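Local structure of BspA (BspA_V) (Streptococcus agalactiae serotype III, 5DZ8) at residues D74-Y79 and L127-K132; A91-I96 and W153-H158. The protein probably mediates bacterial adhesion as a cell wall-anchored polypeptide of the antigen I/II family, of which this chain is the variable (V) domain. All blocks are in the same frame, centred on the assembly; numbering follows the deposited sequence.

Contact 1. Residues D74-Y79 and L127-K132; sequences DSVTLY and LQLNLK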
loop_
_atom_site.group_PDB
_atom_site.type_symbol
_atom_site.label_atom_id
_atom_site.label_comp_id
_atom_site.label_asym_id
_atom_site.label_seq_id
_atom_site.Cartn_x
_atom_site.Cartn_y
_atom_site.Cartn_z
ATOM N N ASP A 74 24.561 14.295 -16.739
ATOM C CA ASP A 74 23.744 15.499 -16.873
ATOM C C ASP A 74 22.339 15.281 -16.371
ATOM O O ASP A 74 21.888 16.016 -15.483
ATOM C CB ASP A 74 23.754 15.996 -18.308
ATOM C CG ASP A 74 25.161 16.386 -18.763
ATOM O OD1 ASP A 74 25.833 17.159 -18.022
ATOM O OD2 ASP A 74 25.626 15.862 -19.819
ATOM N N SER A 75 21.692 14.228 -16.864
ATOM C CA SER A 75 20.349 13.916 -16.475
ATOM C C SER A 75 20.019 12.477 -16.816
ATOM O O SER A 75 20.820 11.798 -17.416
ATOM C CB SER A 75 19.433 14.854 -17.241
ATOM O OG SER A 75 19.534 14.546 -18.635
ATOM N N VAL A 76 18.806 12.048 -16.487
ATOM C CA VAL A 76 18.331 10.751 -16.869
ATOM C C VAL A 76 16.879 10.835 -17.338
ATOM O O VAL A 76 16.065 11.477 -16.690
ATOM C CB VAL A 76 18.471 9.728 -15.740
ATOM C CG1 VAL A 76 17.795 10.192 -14.449
ATOM C CG2 VAL A 76 17.917 8.384 -16.189
ATOM N N THR A 77 16.586 10.201 -18.482
ATOM C CA THR A 77 15.299 10.306 -19.053
ATOM C C THR A 77 14.618 8.974 -18.957
ATOM O O THR A 77 15.209 7.979 -19.311
ATOM C CB THR A 77 15.391 10.752 -20.523
ATOM O OG1 THR A 77 15.955 12.057 -20.553
ATOM C CG2 THR A 77 13.993 10.831 -21.137
ATOM N N LEU A 78 13.388 8.954 -18.472
ATOM C CA LEU A 78 12.550 7.777 -18.585
ATOM C C LEU A 78 11.604 7.886 -19.794
ATOM O O LEU A 78 10.883 8.865 -19.919
ATOM C CB LEU A 78 11.737 7.550 -17.324
ATOM C CG LEU A 78 12.444 7.210 -15.991
ATOM C CD1 LEU A 78 13.460 6.062 -16.066
ATOM C CD2 LEU A 78 13.109 8.433 -15.411
ATOM N N TYR A 79 11.583 6.843 -20.619
ATOM C CA TYR A 79 10.755 6.788 -21.807
ATOM C C TYR A 79 9.451 6.086 -21.510
ATOM O O TYR A 79 8.405 6.725 -21.467
ATOM C CB TYR A 79 11.478 6.074 -22.950
ATOM C CG TYR A 79 12.750 6.742 -23.478
ATOM C CD1 TYR A 79 12.952 8.111 -23.420
ATOM C CD2 TYR A 79 13.724 5.974 -24.122
ATOM C CE1 TYR A 79 14.117 8.681 -23.909
ATOM C CE2 TYR A 79 14.873 6.539 -24.643
ATOM C CZ TYR A 79 15.074 7.884 -24.524
ATOM O OH TYR A 79 16.216 8.386 -25.047
ATOM N N LEU A 127 14.908 13.961 -15.578
ATOM C CA LEU A 127 15.255 14.385 -14.267
ATOM C C LEU A 127 16.704 14.846 -14.285
ATOM O O LEU A 127 17.628 14.072 -14.589
ATOM C CB LEU A 127 15.130 13.217 -13.310
ATOM C CG LEU A 127 13.935 12.251 -13.424
ATOM C CD1 LEU A 127 13.914 11.320 -12.220
ATOM C CD2 LEU A 127 12.597 12.934 -13.539
ATOM N N GLN A 128 16.918 16.100 -13.924
ATOM C CA GLN A 128 18.262 16.704 -13.935
ATOM C C GLN A 128 19.111 16.176 -12.768
ATOM O O GLN A 128 18.616 15.953 -11.714
ATOM C CB GLN A 128 18.180 18.229 -13.932
ATOM C CG GLN A 128 17.457 18.794 -15.149
ATOM C CD GLN A 128 18.292 18.762 -16.424
ATOM O OE1 GLN A 128 19.480 19.057 -16.425
ATOM N NE2 GLN A 128 17.657 18.418 -17.521
ATOM N N LEU A 129 20.378 15.926 -13.025
ATOM C CA LEU A 129 21.275 15.359 -12.061
ATOM C C LEU A 129 22.434 16.292 -11.925
ATOM O O LEU A 129 22.781 16.589 -10.826
ATOM C CB LEU A 129 21.784 13.948 -12.529
ATOM C CG LEU A 129 20.700 12.893 -12.704
ATOM C CD1 LEU A 129 21.203 11.653 -13.393
ATOM C CD2 LEU A 129 20.095 12.531 -11.366
ATOM N N ASN A 130 23.067 16.689 -13.032
ATOM C CA ASN A 130 24.275 17.570 -12.996
ATOM C C ASN A 130 25.333 17.101 -12.043
ATOM O O ASN A 130 25.668 17.776 -11.077
ATOM C CB ASN A 130 23.916 19.005 -12.624
ATOM C CG ASN A 130 22.893 19.589 -13.563
ATOM O OD1 ASN A 130 23.087 19.598 -14.779
ATOM N ND2 ASN A 130 21.782 20.011 -13.020
ATOM N N LEU A 131 25.816 15.905 -12.309
ATOM C CA LEU A 131 26.821 15.297 -11.476
ATOM C C LEU A 131 28.067 15.235 -12.314
ATOM O O LEU A 131 27.999 15.237 -13.556
ATOM C CB LEU A 131 26.379 13.931 -11.041
ATOM C CG LEU A 131 25.031 13.844 -10.350
ATOM C CD1 LEU A 131 24.601 12.393 -10.376
ATOM C CD2 LEU A 131 25.075 14.347 -8.913
ATOM N N LYS A 132 29.205 15.237 -11.630
ATOM C CA LYS A 132 30.524 15.178 -12.290
ATOM C C LYS A 132 31.429 14.264 -11.451
ATOM O O LYS A 132 31.485 14.403 -10.226
ATOM C CB LYS A 132 31.098 16.565 -12.408
ATOM C CG LYS A 132 32.535 16.639 -12.884
ATOM C CD LYS A 132 32.890 18.046 -13.374
ATOM C CE LYS A 132 33.499 18.933 -12.305
ATOM N NZ LYS A 132 34.999 19.101 -12.421
HETATM O O HOH W 1 26.876 17.255 -15.279
#

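Contact 2. Residues A91-I96 and W153-H158; sequences AVNQNI and WVHDTH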
loop_
_atom_site.group_PDB
_atom_site.type_symbol
_atom_site.label_atom_id
_atom_site.label_comp_id
_atom_site.label_asym_id
_atom_site.label_seq_id
_atom_site.Cartn_x
_atom_site.Cartn_y
_atom_site.Cartn_z
ATOM N N ALA A 91 -3.624 -14.278 -6.926
ATOM C CA ALA A 91 -3.799 -13.467 -5.707
ATOM C C ALA A 91 -4.844 -12.381 -6.013
ATOM O O ALA A 91 -4.524 -11.194 -5.981
ATOM N N VAL A 92 -6.094 -12.803 -6.257
ATOM C CA VAL A 92 -7.095 -12.039 -7.074
ATOM C C VAL A 92 -7.604 -10.747 -6.389
ATOM O O VAL A 92 -8.102 -9.829 -7.074
ATOM C CB VAL A 92 -8.307 -12.941 -7.540
ATOM C CG1 VAL A 92 -9.109 -12.286 -8.679
ATOM C CG2 VAL A 92 -7.856 -14.361 -7.949
ATOM N N ASN A 93 -7.458 -10.683 -5.056
ATOM C CA ASN A 93 -7.741 -9.475 -4.263
ATOM C C ASN A 93 -6.541 -8.497 -4.062
ATOM O O ASN A 93 -6.673 -7.458 -3.393
ATOM C CB ASN A 93 -8.268 -9.918 -2.899
ATOM C CG ASN A 93 -8.739 -8.755 -2.039
ATOM O OD1 ASN A 93 -9.178 -7.706 -2.541
ATOM N ND2 ASN A 93 -8.635 -8.932 -0.728
ATOM N N GLN A 94 -5.376 -8.843 -4.605
ATOM C CA GLN A 94 -4.202 -7.998 -4.497
ATOM C C GLN A 94 -4.018 -7.197 -5.797
ATOM O O GLN A 94 -4.404 -7.632 -6.884
ATOM C CB GLN A 94 -2.944 -8.802 -4.125
ATOM C CG GLN A 94 -2.812 -9.219 -2.641
ATOM C CD GLN A 94 -1.358 -9.142 -2.108
ATOM O OE1 GLN A 94 -1.022 -8.349 -1.205
ATOM N NE2 GLN A 94 -0.486 -9.948 -2.695
ATOM N N ASN A 95 -3.469 -5.997 -5.645
ATOM C CA ASN A 95 -3.186 -5.110 -6.739
ATOM C C ASN A 95 -1.748 -4.711 -6.711
ATOM O O ASN A 95 -1.097 -4.852 -5.698
ATOM C CB ASN A 95 -4.064 -3.887 -6.684
ATOM C CG ASN A 95 -5.451 -4.201 -7.150
ATOM O OD1 ASN A 95 -5.649 -4.790 -8.236
ATOM N ND2 ASN A 95 -6.428 -3.860 -6.323
ATOM N N ILE A 96 -1.268 -4.249 -7.859
ATOM C CA ILE A 96 0.111 -3.875 -8.040
ATOM C C ILE A 96 0.174 -2.378 -8.176
ATOM O O ILE A 96 -0.687 -1.769 -8.783
ATOM C CB ILE A 96 0.668 -4.550 -9.286
ATOM C CG1 ILE A 96 0.512 -6.065 -9.142
ATOM C CG2 ILE A 96 2.136 -4.187 -9.486
ATOM C CD1 ILE A 96 0.392 -6.805 -10.458
ATOM N N TRP A 153 2.911 -4.909 -3.959
ATOM C CA TRP A 153 1.635 -5.654 -3.885
ATOM C C TRP A 153 0.737 -5.036 -2.795
ATOM O O TRP A 153 1.163 -4.906 -1.653
ATOM C CB TRP A 153 1.870 -7.152 -3.570
ATOM C CG TRP A 153 2.193 -8.000 -4.765
ATOM C CD1 TRP A 153 3.418 -8.526 -5.099
ATOM C CD2 TRP A 153 1.286 -8.405 -5.817
ATOM N NE1 TRP A 153 3.318 -9.230 -6.286
ATOM C CE2 TRP A 153 2.023 -9.173 -6.736
ATOM C CE3 TRP A 153 -0.067 -8.181 -6.064
ATOM C CZ2 TRP A 153 1.446 -9.739 -7.860
ATOM C CZ3 TRP A 153 -0.643 -8.737 -7.193
ATOM C CH2 TRP A 153 0.115 -9.505 -8.076
ATOM N N VAL A 154 -0.482 -4.650 -3.146
ATOM C CA VAL A 154 -1.432 -4.040 -2.209
ATOM C C VAL A 154 -2.636 -4.942 -2.006
ATOM O O VAL A 154 -3.263 -5.345 -2.958
ATOM C CB VAL A 154 -1.904 -2.683 -2.735
ATOM C CG1 VAL A 154 -2.908 -2.049 -1.779
ATOM C CG2 VAL A 154 -0.685 -1.784 -2.922
ATOM N N HIS A 155 -2.944 -5.255 -0.758
ATOM C CA HIS A 155 -4.135 -6.031 -0.367
ATOM C C HIS A 155 -5.020 -5.153 0.542
ATOM O O HIS A 155 -4.702 -4.948 1.718
ATOM C CB HIS A 155 -3.699 -7.263 0.392
ATOM C CG HIS A 155 -4.813 -8.183 0.769
ATOM N ND1 HIS A 155 -4.826 -9.511 0.397
ATOM C CD2 HIS A 155 -5.924 -7.991 1.513
ATOM C CE1 HIS A 155 -5.902 -10.095 0.887
ATOM N NE2 HIS A 155 -6.588 -9.192 1.561
ATOM N N ASP A 156 -6.128 -4.680 -0.022
ATOM C CA ASP A 156 -7.006 -3.704 0.582
ATOM C C ASP A 156 -8.327 -4.374 0.938
ATOM O O ASP A 156 -9.157 -4.561 0.041
ATOM C CB ASP A 156 -7.282 -2.578 -0.398
ATOM C CG ASP A 156 -6.151 -1.532 -0.466
ATOM O OD1 ASP A 156 -5.237 -1.499 0.395
ATOM O OD2 ASP A 156 -6.170 -0.715 -1.417
ATOM N N THR A 157 -8.503 -4.756 2.216
ATOM C CA THR A 157 -9.821 -5.166 2.751
ATOM C C THR A 157 -10.604 -3.922 3.260
ATOM O O THR A 157 -10.476 -3.522 4.415
ATOM C CB THR A 157 -9.678 -6.214 3.871
ATOM O OG1 THR A 157 -8.886 -7.323 3.424
ATOM C CG2 THR A 157 -11.051 -6.747 4.310
ATOM N N HIS A 158 -11.376 -3.286 2.377
ATOM C CA HIS A 158 -12.179 -2.103 2.697
ATOM C C HIS A 158 -13.627 -2.484 3.024
ATOM O O HIS A 158 -14.331 -3.044 2.188
ATOM C CB HIS A 158 -12.104 -1.107 1.559
ATOM C CG HIS A 158 -10.791 -0.408 1.508
ATOM N ND1 HIS A 158 -10.666 0.921 1.174
ATOM C CD2 HIS A 158 -9.549 -0.833 1.853
ATOM C CE1 HIS A 158 -9.399 1.278 1.283
ATOM N NE2 HIS A 158 -8.702 0.231 1.700
#

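Contact 1. Residues D74-Y79 and L127-K132
Val76 and Leu127 form an antiparallel hydrogen-bonded pair between two short strand segments whose directions differ by 146° and whose axes close to 4.3 Å. Their bonds are reciprocal: Val76 N reaches Leu127 O at 3.0 Å, and Leu127 N reaches Val76 O at 3.0 Å. Past the non-hydrogen-bonded pair of Ser75 and Gln128, Leu129 N keeps the register by donating to Asp74 O at 2.9 Å; Asn130 N, on the same carbonyl at 2.8 Å, departs from it. Both come from the same face of the carbonyl plane, with Asn130 N lying 37° out of it. The doubled acceptance leads into a G1 beta bulge, where Asn130 and Leu131 together face Val73.

On one face of the sheet, the first torsion of Leu129 (chi1 -62°) brings CG beside Ser75 CA, and CD1 beyond it crosses Val76, 3.9 Å from its CG1. Leu127 lays its CB alongside the same CG1, and Phe147 and Val146 of strand 144-167 pack on Leu127 and Leu129 respectively. Ser75 and Gln128 lie on the other face. Ser75 meets the partner strand through CB, packed 3.3 Å from Leu127 O and near the amide end of Gln128, while its OG turns to Asn58 on strand 47-63. Asp74 OD2 is bonded to His60, and OD1 to a water that also donates to Leu131 O. The chemistry thus divides by face, leucine and valine packing toward strand 144-167 opposite Ser75 and Gln128, while Asp74 O and the water both tie Asp74 to residues 129-131.

Contact 2. Residues A91-I96 and W153-H158
Ile96 CG1 lies over one face of the Trp153 indole, 3.6 Å from the centroid of the six-membered ring and 17° off its normal, a CH-pi contact; Gln94 C sits in plane at the edge. On the side opposite Ile96 CG1 the Gln94 amide runs within 12° of the ring plane, its NE2 beyond the rim and 3.9 Å from Trp153 CD2. On one face of the His155 ring rests Asn93 ND2, offset toward the rim and 3.1 Å from His155 NE2. Thr157 OG1 lies in plane at the edge of that imidazole. The first torsion of Asn93 (chi1 -174°) sets its CG anti to the backbone N and extends the amide across to the histidine.

These groups flank an antiparallel strand pair. A type I beta turn from Ala91 to Gln94, closed by Gln94 N on Ala91 O at 2.9 Å, runs into strand 94-101, and Asn95 and Val154 exchange bonds: Asn95 N to Val154 O at 2.8 Å, Val154 N to Asn95 O at 2.6 Å. Strand 144-167 also pairs with a strand of the second subunit, continuing the sheet across the interface, where His155 meets Trp153 of that subunit.

Gln94 crosses the side chains of Trp153 and His155 at about right angles: its CB is 3.5 Å from Trp153 CE3, and its OE1 is 3.3 Å from His155 CB.

Overall arrangement
Contacts 1 and 2 lie on opposite sides of the chain's centre, their own centres 34 Å apart and their nearest atoms about 17 Å apart. Contact 1 is partly buried and joins strands 69-85 and 119-135 of the six-stranded sheet; contact 2 is a surface contact joining strands 94-101 and 144-167 of the three-stranded one. The segments alternate along the chain, and strand 144-167 reaches both sites. The chemistry follows the setting: aliphatic packing on a buried sheet face and a bulge mark the first, whereas amides, aromatic rings and a turn mark the second, which lies at the subunit interface. The second subunit does not touch contact 1.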